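Local coordinates for cellulose biosynthesis protein BcsG (Salmonella typhimurium LT2, PDB 5OLT) that is required for cellulose biosynthesis, this chain being its extramembrane, zinc-binding domain of the alkaline phosphatase family, at residues G103-C114 and L122-F133; R282-T290 and S355-Q364. All blocks are in the same frame, centred on the assembly; numbering follows the deposited sequence. Where two conformers were deposited one is given.

Contact 1: residues G103-C114 and L122-F133; sequences GPAAIRLLRASC and LYQPANNECYLF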
loop_
_atom_site.group_PDB
_atom_site.type_symbol
_atom_site.label_atom_id
_atom_site.label_comp_id
_atom_site.label_asym_id
_atom_site.label_seq_id
_atom_site.Cartn_x
_atom_site.Cartn_y
_atom_site.Cartn_z
ATOM N N GLY A 103 9.023 8.334 2.480
ATOM C CA GLY A 103 9.932 7.867 1.427
ATOM C C GLY A 103 10.078 6.362 1.410
ATOM O O GLY A 103 9.829 5.718 0.387
ATOM N N PRO A 104 10.417 5.774 2.563
ATOM C CA PRO A 104 10.551 4.317 2.587
ATOM C C PRO A 104 9.229 3.616 2.276
ATOM O O PRO A 104 9.257 2.547 1.660
ATOM C CB PRO A 104 10.985 4.019 4.015
ATOM C CG PRO A 104 11.391 5.293 4.606
ATOM C CD PRO A 104 10.936 6.434 3.779
ATOM N N ALA A 105 8.082 4.190 2.680
ATOM C CA ALA A 105 6.806 3.567 2.345
ATOM C C ALA A 105 6.587 3.486 0.862
ATOM O O ALA A 105 6.127 2.445 0.353
ATOM C CB ALA A 105 5.660 4.322 2.985
ATOM N N ALA A 106 6.873 4.579 0.171
ATOM C CA ALA A 106 6.670 4.611 -1.279
ATOM C C ALA A 106 7.619 3.639 -1.977
ATOM O O ALA A 106 7.215 2.911 -2.894
ATOM C CB ALA A 106 6.874 6.009 -1.805
ATOM N N ILE A 107 8.884 3.571 -1.527
ATOM C CA ILE A 107 9.816 2.632 -2.122
ATOM C C ILE A 107 9.352 1.186 -1.882
ATOM O O ILE A 107 9.405 0.362 -2.798
ATOM C CB ILE A 107 11.239 2.825 -1.540
ATOM C CG1 ILE A 107 11.750 4.255 -1.820
ATOM C CG2 ILE A 107 12.211 1.841 -2.200
ATOM C CD1 ILE A 107 12.961 4.593 -0.962
ATOM N N ARG A 108 8.873 0.874 -0.670
ATOM C CA ARG A 108 8.395 -0.476 -0.384
ATOM C C ARG A 108 7.229 -0.841 -1.326
ATOM O O ARG A 108 7.170 -1.946 -1.840
ATOM C CB ARG A 108 7.991 -0.599 1.071
ATOM C CG ARG A 108 9.191 -0.600 2.016
ATOM C CD ARG A 108 8.786 -0.764 3.480
ATOM N NE ARG A 108 9.988 -0.820 4.340
ATOM C CZ ARG A 108 10.796 -1.881 4.438
ATOM N NH1 ARG A 108 10.527 -3.030 3.813
ATOM N NH2 ARG A 108 11.916 -1.787 5.181
ATOM N N LEU A 109 6.298 0.080 -1.517
ATOM C CA LEU A 109 5.176 -0.177 -2.414
ATOM C C LEU A 109 5.638 -0.345 -3.865
ATOM O O LEU A 109 5.171 -1.257 -4.567
ATOM C CB LEU A 109 4.187 1.001 -2.319
ATOM C CG LEU A 109 2.960 0.986 -3.256
ATOM C CD1 LEU A 109 2.165 -0.303 -3.217
ATOM C CD2 LEU A 109 2.067 2.134 -2.848
ATOM N N LEU A 110 6.574 0.501 -4.310
ATOM C CA LEU A 110 7.092 0.382 -5.674
ATOM C C LEU A 110 7.880 -0.919 -5.880
ATOM O O LEU A 110 7.925 -1.448 -6.999
ATOM C CB LEU A 110 7.894 1.638 -6.098
ATOM C CG LEU A 110 6.981 2.874 -6.157
ATOM C CD1 LEU A 110 7.816 4.126 -6.171
ATOM C CD2 LEU A 110 6.063 2.837 -7.366
ATOM N N ARG A 111 8.373 -1.501 -4.780
ATOM C CA ARG A 111 9.079 -2.780 -4.836
ATOM C C ARG A 111 8.177 -3.937 -4.367
ATOM O O ARG A 111 8.647 -4.958 -3.867
ATOM C CB ARG A 111 10.379 -2.716 -4.042
ATOM C CG ARG A 111 11.386 -1.734 -4.609
ATOM C CD ARG A 111 12.689 -1.792 -3.827
ATOM N NE ARG A 111 13.587 -0.753 -4.314
ATOM C CZ ARG A 111 14.852 -0.650 -3.928
ATOM N NH1 ARG A 111 15.355 -1.563 -3.085
ATOM N NH2 ARG A 111 15.596 0.327 -4.457
ATOM N N ALA A 112 6.844 -3.811 -4.597
ATOM C CA ALA A 112 5.891 -4.781 -4.055
ATOM C C ALA A 112 6.038 -6.223 -4.591
ATOM O O ALA A 112 5.460 -7.129 -3.990
ATOM C CB ALA A 112 4.456 -4.328 -4.331
ATOM N N SER A 113 6.739 -6.405 -5.739
ATOM C CA SER A 113 6.752 -7.729 -6.363
ATOM C C SER A 113 7.788 -8.682 -5.784
ATOM O O SER A 113 7.803 -9.841 -6.186
ATOM C CB SER A 113 6.912 -7.592 -7.869
ATOM O OG SER A 113 5.805 -6.840 -8.420
ATOM N N CYS A 114 8.574 -8.241 -4.798
ATOM C CA CYS A 114 9.426 -9.163 -4.051
ATOM C C CYS A 114 9.130 -9.029 -2.574
ATOM O O CYS A 114 8.500 -8.061 -2.156
ATOM C CB CYS A 114 10.898 -8.826 -4.250
ATOM S SG CYS A 114 11.447 -9.190 -5.926
ATOM N N LEU A 122 16.465 -1.294 1.201
ATOM C CA LEU A 122 15.631 -0.343 0.402
ATOM C C LEU A 122 16.370 0.691 -0.385
ATOM O O LEU A 122 15.849 1.230 -1.380
ATOM C CB LEU A 122 14.704 0.508 1.269
ATOM C CG LEU A 122 13.437 -0.081 1.711
ATOM C CD1 LEU A 122 12.683 0.988 2.492
ATOM C CD2 LEU A 122 12.615 -0.678 0.579
ATOM N N TYR A 123 17.563 1.049 0.112
ATOM C CA TYR A 123 18.305 2.150 -0.448
ATOM C C TYR A 123 19.439 1.710 -1.390
ATOM O O TYR A 123 20.277 2.516 -1.781
ATOM C CB TYR A 123 18.741 3.126 0.666
ATOM C CG TYR A 123 17.533 3.865 1.161
ATOM C CD1 TYR A 123 17.110 5.045 0.523
ATOM C CD2 TYR A 123 16.758 3.373 2.228
ATOM C CE1 TYR A 123 15.951 5.698 0.930
ATOM C CE2 TYR A 123 15.614 4.027 2.627
ATOM C CZ TYR A 123 15.219 5.187 2.002
ATOM O OH TYR A 123 14.073 5.854 2.404
ATOM N N GLN A 124 19.428 0.419 -1.732
ATOM C CA GLN A 124 20.332 -0.180 -2.682
ATOM C C GLN A 124 19.458 -0.683 -3.823
ATOM O O GLN A 124 18.285 -0.956 -3.609
ATOM C CB GLN A 124 21.119 -1.315 -1.995
ATOM C CG GLN A 124 21.912 -0.805 -0.771
ATOM C CD GLN A 124 22.359 -1.846 0.261
ATOM O OE1 GLN A 124 21.946 -3.014 0.253
ATOM N NE2 GLN A 124 23.217 -1.397 1.189
ATOM N N PRO A 125 19.998 -0.791 -5.050
ATOM C CA PRO A 125 19.187 -1.314 -6.161
ATOM C C PRO A 125 18.667 -2.706 -5.838
ATOM O O PRO A 125 19.353 -3.498 -5.151
ATOM C CB PRO A 125 20.188 -1.405 -7.294
ATOM C CG PRO A 125 21.172 -0.325 -6.995
ATOM C CD PRO A 125 21.285 -0.241 -5.504
ATOM N N ALA A 126 17.432 -2.962 -6.245
ATOM C CA ALA A 126 16.838 -4.262 -6.140
ATOM C C ALA A 126 16.883 -4.980 -7.487
ATOM O O ALA A 126 17.164 -4.388 -8.520
ATOM C CB ALA A 126 15.393 -4.151 -5.640
ATOM N N ASN A 127 16.595 -6.266 -7.454
ATOM C CA ASN A 127 16.411 -7.025 -8.662
ATOM C C ASN A 127 15.304 -6.363 -9.522
ATOM O O ASN A 127 14.287 -5.888 -8.983
ATOM C CB ASN A 127 16.036 -8.434 -8.265
ATOM C CG ASN A 127 16.051 -9.374 -9.420
ATOM O OD1 ASN A 127 15.197 -9.305 -10.301
ATOM N ND2 ASN A 127 17.038 -10.258 -9.440
ATOM N N ASN A 128 15.480 -6.315 -10.843
ATOM C CA ASN A 128 14.504 -5.640 -11.721
ATOM C C ASN A 128 13.050 -6.162 -11.546
ATOM O O ASN A 128 12.069 -5.392 -11.669
ATOM C CB ASN A 128 14.930 -5.747 -13.188
ATOM C CG ASN A 128 16.048 -4.787 -13.530
ATOM O OD1 ASN A 128 16.018 -3.606 -13.149
ATOM N ND2 ASN A 128 17.047 -5.283 -14.252
ATOM N N GLU A 129 12.938 -7.450 -11.226
ATOM C CA GLU A 129 11.626 -8.124 -11.085
ATOM C C GLU A 129 10.863 -7.673 -9.842
ATOM O O GLU A 129 9.699 -7.999 -9.665
ATOM C CB GLU A 129 11.779 -9.654 -11.079
ATOM C CG GLU A 129 12.348 -10.259 -9.799
ATOM C CD GLU A 129 13.071 -11.589 -10.016
ATOM O OE1 GLU A 129 13.092 -12.095 -11.160
ATOM O OE2 GLU A 129 13.608 -12.134 -9.030
ATOM N N CYS A 130 11.523 -6.924 -8.983
ATOM C CA CYS A 130 10.881 -6.476 -7.755
ATOM C C CYS A 130 10.014 -5.241 -7.968
ATOM O O CYS A 130 9.119 -4.983 -7.139
ATOM C CB CYS A 130 11.916 -6.191 -6.688
ATOM S SG CYS A 130 12.895 -7.651 -6.244
ATOM N N TYR A 131 10.243 -4.513 -9.055
ATOM C CA TYR A 131 9.584 -3.229 -9.271
ATOM C C TYR A 131 8.268 -3.441 -9.979
ATOM O O TYR A 131 8.236 -3.738 -11.165
ATOM C CB TYR A 131 10.472 -2.252 -10.042
ATOM C CG TYR A 131 11.756 -1.903 -9.326
ATOM C CD1 TYR A 131 12.857 -2.769 -9.372
ATOM C CD2 TYR A 131 11.869 -0.705 -8.618
ATOM C CE1 TYR A 131 14.048 -2.444 -8.732
ATOM C CE2 TYR A 131 13.066 -0.381 -7.962
ATOM C CZ TYR A 131 14.146 -1.251 -8.062
ATOM O OH TYR A 131 15.344 -0.972 -7.421
ATOM N N LEU A 132 7.176 -3.313 -9.219
ATOM C CA LEU A 132 5.845 -3.619 -9.736
ATOM C C LEU A 132 5.546 -2.896 -11.067
ATOM O O LEU A 132 5.025 -3.523 -12.033
ATOM C CB LEU A 132 4.806 -3.219 -8.677
ATOM C CG LEU A 132 3.324 -3.315 -9.074
ATOM C CD1 LEU A 132 2.975 -4.789 -9.362
ATOM C CD2 LEU A 132 2.472 -2.711 -7.939
ATOM N N PHE A 133 5.815 -1.599 -11.122
ATOM C CA PHE A 133 5.513 -0.802 -12.310
ATOM C C PHE A 133 6.417 -1.165 -13.484
ATOM O O PHE A 133 5.987 -1.045 -14.639
ATOM C CB PHE A 133 5.497 0.704 -12.004
ATOM C CG PHE A 133 4.297 1.117 -11.201
ATOM C CD1 PHE A 133 4.272 0.964 -9.816
ATOM C CD2 PHE A 133 3.176 1.635 -11.845
ATOM C CE1 PHE A 133 3.137 1.322 -9.083
ATOM C CE2 PHE A 133 2.048 2.017 -11.123
ATOM C CZ PHE A 133 2.018 1.852 -9.750
HETATM O O HOH W 1 7.564 -0.201 -9.414
#

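Contact 2: residues R282-T290 and S355-Q364; sequences RDIPSPSIT and SENANAVVIQ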
loop_
_atom_site.group_PDB
_atom_site.type_symbol
_atom_site.label_atom_id
_atom_site.label_comp_id
_atom_site.label_asym_id
_atom_site.label_seq_id
_atom_site.Cartn_x
_atom_site.Cartn_y
_atom_site.Cartn_z
ATOM N N ARG A 282 6.057 9.970 15.112
ATOM C CA ARG A 282 5.993 8.622 14.478
ATOM C C ARG A 282 7.399 8.132 14.113
ATOM O O ARG A 282 7.603 7.473 13.117
ATOM C CB ARG A 282 4.991 8.616 13.299
ATOM C CG ARG A 282 5.229 9.718 12.294
ATOM C CD ARG A 282 4.255 9.554 11.139
ATOM N NE ARG A 282 4.209 10.783 10.350
ATOM C CZ ARG A 282 4.991 11.085 9.320
ATOM N NH1 ARG A 282 5.914 10.243 8.854
ATOM N NH2 ARG A 282 4.863 12.300 8.753
ATOM N N ASP A 283 8.386 8.436 14.961
ATOM C CA ASP A 283 9.748 7.955 14.678
ATOM C C ASP A 283 9.929 6.475 14.941
ATOM O O ASP A 283 10.860 5.865 14.400
ATOM C CB ASP A 283 10.776 8.801 15.445
ATOM C CG ASP A 283 10.679 10.257 15.016
ATOM O OD1 ASP A 283 10.759 10.548 13.776
ATOM O OD2 ASP A 283 10.393 11.080 15.877
ATOM N N ILE A 284 9.071 5.907 15.782
ATOM C CA ILE A 284 9.042 4.460 15.988
ATOM C C ILE A 284 7.826 3.913 15.250
ATOM O O ILE A 284 6.711 4.387 15.458
ATOM C CB ILE A 284 9.001 4.098 17.480
ATOM C CG1 ILE A 284 10.241 4.692 18.225
ATOM C CG2 ILE A 284 8.911 2.590 17.668
ATOM C CD1 ILE A 284 11.584 4.181 17.709
ATOM N N PRO A 285 8.028 2.933 14.349
ATOM C CA PRO A 285 6.895 2.456 13.508
ATOM C C PRO A 285 6.050 1.430 14.271
ATOM O O PRO A 285 6.153 0.207 14.078
ATOM C CB PRO A 285 7.602 1.885 12.287
ATOM C CG PRO A 285 8.893 1.341 12.861
ATOM C CD PRO A 285 9.316 2.331 13.937
ATOM N N SER A 286 5.267 1.956 15.210
ATOM C CA SER A 286 4.430 1.129 16.063
ATOM C C SER A 286 3.317 0.435 15.289
ATOM O O SER A 286 2.955 0.877 14.196
ATOM C CB SER A 286 3.812 2.022 17.134
ATOM O OG SER A 286 2.839 2.847 16.513
ATOM N N PRO A 287 2.723 -0.617 15.888
ATOM C CA PRO A 287 1.627 -1.314 15.226
ATOM C C PRO A 287 0.472 -0.370 14.902
ATOM O O PRO A 287 -0.114 -0.475 13.822
ATOM C CB PRO A 287 1.226 -2.367 16.259
ATOM C CG PRO A 287 2.505 -2.696 16.955
ATOM C CD PRO A 287 3.186 -1.342 17.095
ATOM N N SER A 288 0.164 0.552 15.795
ATOM C CA SER A 288 -0.916 1.503 15.544
ATOM C C SER A 288 -0.642 2.338 14.290
ATOM O O SER A 288 -1.554 2.617 13.479
ATOM C CB SER A 288 -1.031 2.387 16.777
ATOM O OG SER A 288 -2.029 3.357 16.651
ATOM N N ILE A 289 0.615 2.762 14.134
ATOM C CA ILE A 289 0.979 3.630 13.008
ATOM C C ILE A 289 1.007 2.837 11.693
ATOM O O ILE A 289 0.703 3.374 10.637
ATOM C CB ILE A 289 2.334 4.330 13.288
ATOM C CG1 ILE A 289 2.103 5.343 14.438
ATOM C CG2 ILE A 289 2.852 5.055 12.062
ATOM C CD1 ILE A 289 3.387 5.861 15.084
ATOM N N THR A 290 1.385 1.566 11.733
ATOM C CA THR A 290 1.642 0.840 10.495
ATOM C C THR A 290 0.493 -0.090 10.054
ATOM O O THR A 290 0.557 -0.587 8.937
ATOM C CB THR A 290 2.926 0.006 10.594
ATOM O OG1 THR A 290 2.726 -0.985 11.629
ATOM C CG2 THR A 290 4.108 0.921 10.939
ATOM N N SER A 355 8.173 -3.812 10.894
ATOM C CA SER A 355 8.264 -2.447 10.382
ATOM C C SER A 355 9.594 -1.837 10.772
ATOM O O SER A 355 10.129 -2.143 11.861
ATOM C CB SER A 355 7.136 -1.577 10.952
ATOM O OG SER A 355 5.884 -2.137 10.606
ATOM N N GLU A 356 10.120 -0.995 9.898
ATOM C CA GLU A 356 11.423 -0.398 10.151
ATOM C C GLU A 356 11.533 0.973 9.647
ATOM O O GLU A 356 10.934 1.333 8.631
ATOM C CB GLU A 356 12.542 -1.152 9.384
ATOM C CG GLU A 356 12.537 -2.616 9.529
ATOM C CD GLU A 356 13.778 -3.265 8.974
ATOM O OE1 GLU A 356 14.884 -2.632 8.817
ATOM O OE2 GLU A 356 13.603 -4.457 8.741
ATOM N N ASN A 357 12.331 1.757 10.379
ATOM C CA ASN A 357 12.917 2.997 9.845
ATOM C C ASN A 357 14.441 2.793 9.999
ATOM O O ASN A 357 14.861 1.763 10.507
ATOM C CB ASN A 357 12.411 4.220 10.620
ATOM C CG ASN A 357 10.887 4.362 10.600
ATOM O OD1 ASN A 357 10.212 4.025 9.624
ATOM N ND2 ASN A 357 10.347 4.928 11.664
ATOM N N ALA A 358 15.269 3.762 9.607
ATOM C CA ALA A 358 16.742 3.599 9.673
ATOM C C ALA A 358 17.220 3.116 11.028
ATOM O O ALA A 358 18.124 2.275 11.116
ATOM C CB ALA A 358 17.473 4.875 9.296
ATOM N N ASN A 359 16.555 3.584 12.076
ATOM C CA ASN A 359 17.094 3.364 13.403
ATOM C C ASN A 359 16.351 2.386 14.291
ATOM O O ASN A 359 16.745 2.136 15.418
ATOM C CB ASN A 359 17.154 4.720 14.119
ATOM C CG ASN A 359 18.161 5.678 13.516
ATOM O OD1 ASN A 359 17.863 6.454 12.593
ATOM N ND2 ASN A 359 19.358 5.684 14.095
ATOM N N ALA A 360 15.248 1.839 13.793
ATOM C CA ALA A 360 14.367 1.076 14.658
ATOM C C ALA A 360 13.670 -0.003 13.872
ATOM O O ALA A 360 13.284 0.215 12.710
ATOM C CB ALA A 360 13.322 1.999 15.277
ATOM N N VAL A 361 13.516 -1.160 14.521
ATOM C CA VAL A 361 12.672 -2.263 13.993
ATOM C C VAL A 361 11.609 -2.585 15.039
ATOM O O VAL A 361 11.898 -2.617 16.248
ATOM C CB VAL A 361 13.510 -3.544 13.714
ATOM C CG1 VAL A 361 12.642 -4.609 13.084
ATOM C CG2 VAL A 361 14.720 -3.288 12.782
ATOM N N VAL A 362 10.373 -2.786 14.563
ATOM C CA VAL A 362 9.278 -3.189 15.429
ATOM C C VAL A 362 8.758 -4.510 14.870
ATOM O O VAL A 362 8.518 -4.642 13.660
ATOM C CB VAL A 362 8.147 -2.144 15.456
ATOM C CG1 VAL A 362 6.941 -2.667 16.213
ATOM C CG2 VAL A 362 8.657 -0.874 16.114
ATOM N N ILE A 363 8.544 -5.468 15.767
ATOM C CA ILE A 363 7.938 -6.770 15.407
ATOM C C ILE A 363 6.862 -7.140 16.405
ATOM O O ILE A 363 6.788 -6.566 17.501
ATOM C CB ILE A 363 8.985 -7.927 15.333
ATOM C CG1 ILE A 363 9.520 -8.287 16.732
ATOM C CG2 ILE A 363 10.114 -7.514 14.365
ATOM C CD1 ILE A 363 10.514 -9.460 16.751
ATOM N N GLN A 364 6.017 -8.089 16.002
ATOM C CA GLN A 364 5.106 -8.776 16.915
ATOM C C GLN A 364 5.689 -10.153 17.162
ATOM O O GLN A 364 5.998 -10.862 16.218
ATOM C CB GLN A 364 3.709 -8.897 16.318
ATOM C CG GLN A 364 3.001 -7.576 16.116
ATOM C CD GLN A 364 2.335 -7.054 17.374
ATOM O OE1 GLN A 364 2.258 -7.737 18.386
ATOM N NE2 GLN A 364 1.825 -5.856 17.291
HETATM O O HOH W 2 4.720 -2.014 13.170
#

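Contact 1: residues G103-C114 and L122-F133
L122 drops its two methyls into the groove that P104, I107 and R108 form along helix 102-110, within the alkaline phosphatase-type domain whose central mixed sheet this helix flanks. L122 CD2 lies 3.8 Å from I107 CG2 and also meets R108 CG, while L122 CD1 reaches P104 CB and sits over one face of the R108 guanidinium, whose NH1 bonds to P117 O. Beside it the Y123 ring stands across I107 CD1 and sets its hydroxyl against the P104 ring; E159 takes that hydroxyl. R111 is the main bump in the other direction. Fully extended from CG to NE, it fills the hollow between L122, Q124, A126 and Y131. Both R111 NH1 and R111 NH2 grip Q124 O end-on, NH1 at 3.0 Å and nearly in line with the carbonyl. A126 CB covers one face of the guanidinium and L122 O lies over the opposite one; Y131 runs alongside with its ring plane turned 63° from it, its OH held by A126 N. N163 O takes a further bond from NH2. Past the helix end the chain turns through R111-C114, and here backbone bonds join the side-chain packing: L132 N donates to L110 O at 3.0 Å and S113 N to C130 O at 3.1 Å. Water 1 bridges L110 O to F133 N. L110 CD2 packs obliquely on the F133 ring, 3.6 Å from F133 CD1. The disulfide covalently joins the turn to the 3-10 segment 128-130, C114 SG to C130 SG, with a torsion of -81° about the S-S bond.

Contact 2: residues R282-T290 and S355-Q364
P285 and V362 pass head to tail at the apolar centre, P285 CD 3.9 Å from V362 CG2. I284 lies nearly perpendicular to V362: its CG2 branch, anti to the backbone N, touches V362 CG2 at 3.8 Å, and its CD1 reaches A360 CB at 3.7 Å. P285 CB lies against S355 CB. Toward Q364, P287 CD approaches V362 CG1. The two segments share no backbone hydrogen bond. Strands 355-357 and 360-364 form a beta hairpin, closed by a type I turn from N357 to A360, and it offers this face to a proline-rich loop that tightens into an inverse gamma turn at P285 and then enters the short helix 287-290. S286 N-caps that helix, its OG accepting from I289 N. V371 and L373 of the next strand, 368-373, extend the apolar surface under I284. Farther out, the Q364 chain, bent at chi2 (-82°), brings NE2 to 3.2 Å from P287 CG. Water 2 donates to P285 O and to T290 OG1 and lies 2.8 Å from S355 OG, tying helix to strand; T290 OG1 and S355 OG are themselves 3.5 Å apart, and N96 bonds to both of these side chains as well. At the other polar edge N357 ND2 donates to D283 O over 2.9 Å. D283 O lies in the N357 amide plane, yet ND2 stands 64° above the D283 carbonyl plane. T99 and S100 also bond to this amide, through OD1 and ND2 respectively.

Contact 1 and contact 2 are both largely buried, but contact 1 covers about twice the area, 913 against 450 Å², and lies nearer the centre of the chain. It holds helix 102-110 and the start of helix 132-138 beside the main mixed sheet; contact 2 sets the loop leading into strand 291-299 of that sheet against the separate four-stranded antiparallel sheet near the C-terminus. Covalent, guanidinium and backbone bonds mark the first, proline packing with one direct hydrogen bond the second. Their centres are 19 Å apart, and R108 packs on E356 between them. One end of each, G103 and R282, comes near the zinc and a citrate probably carried over from crystallisation.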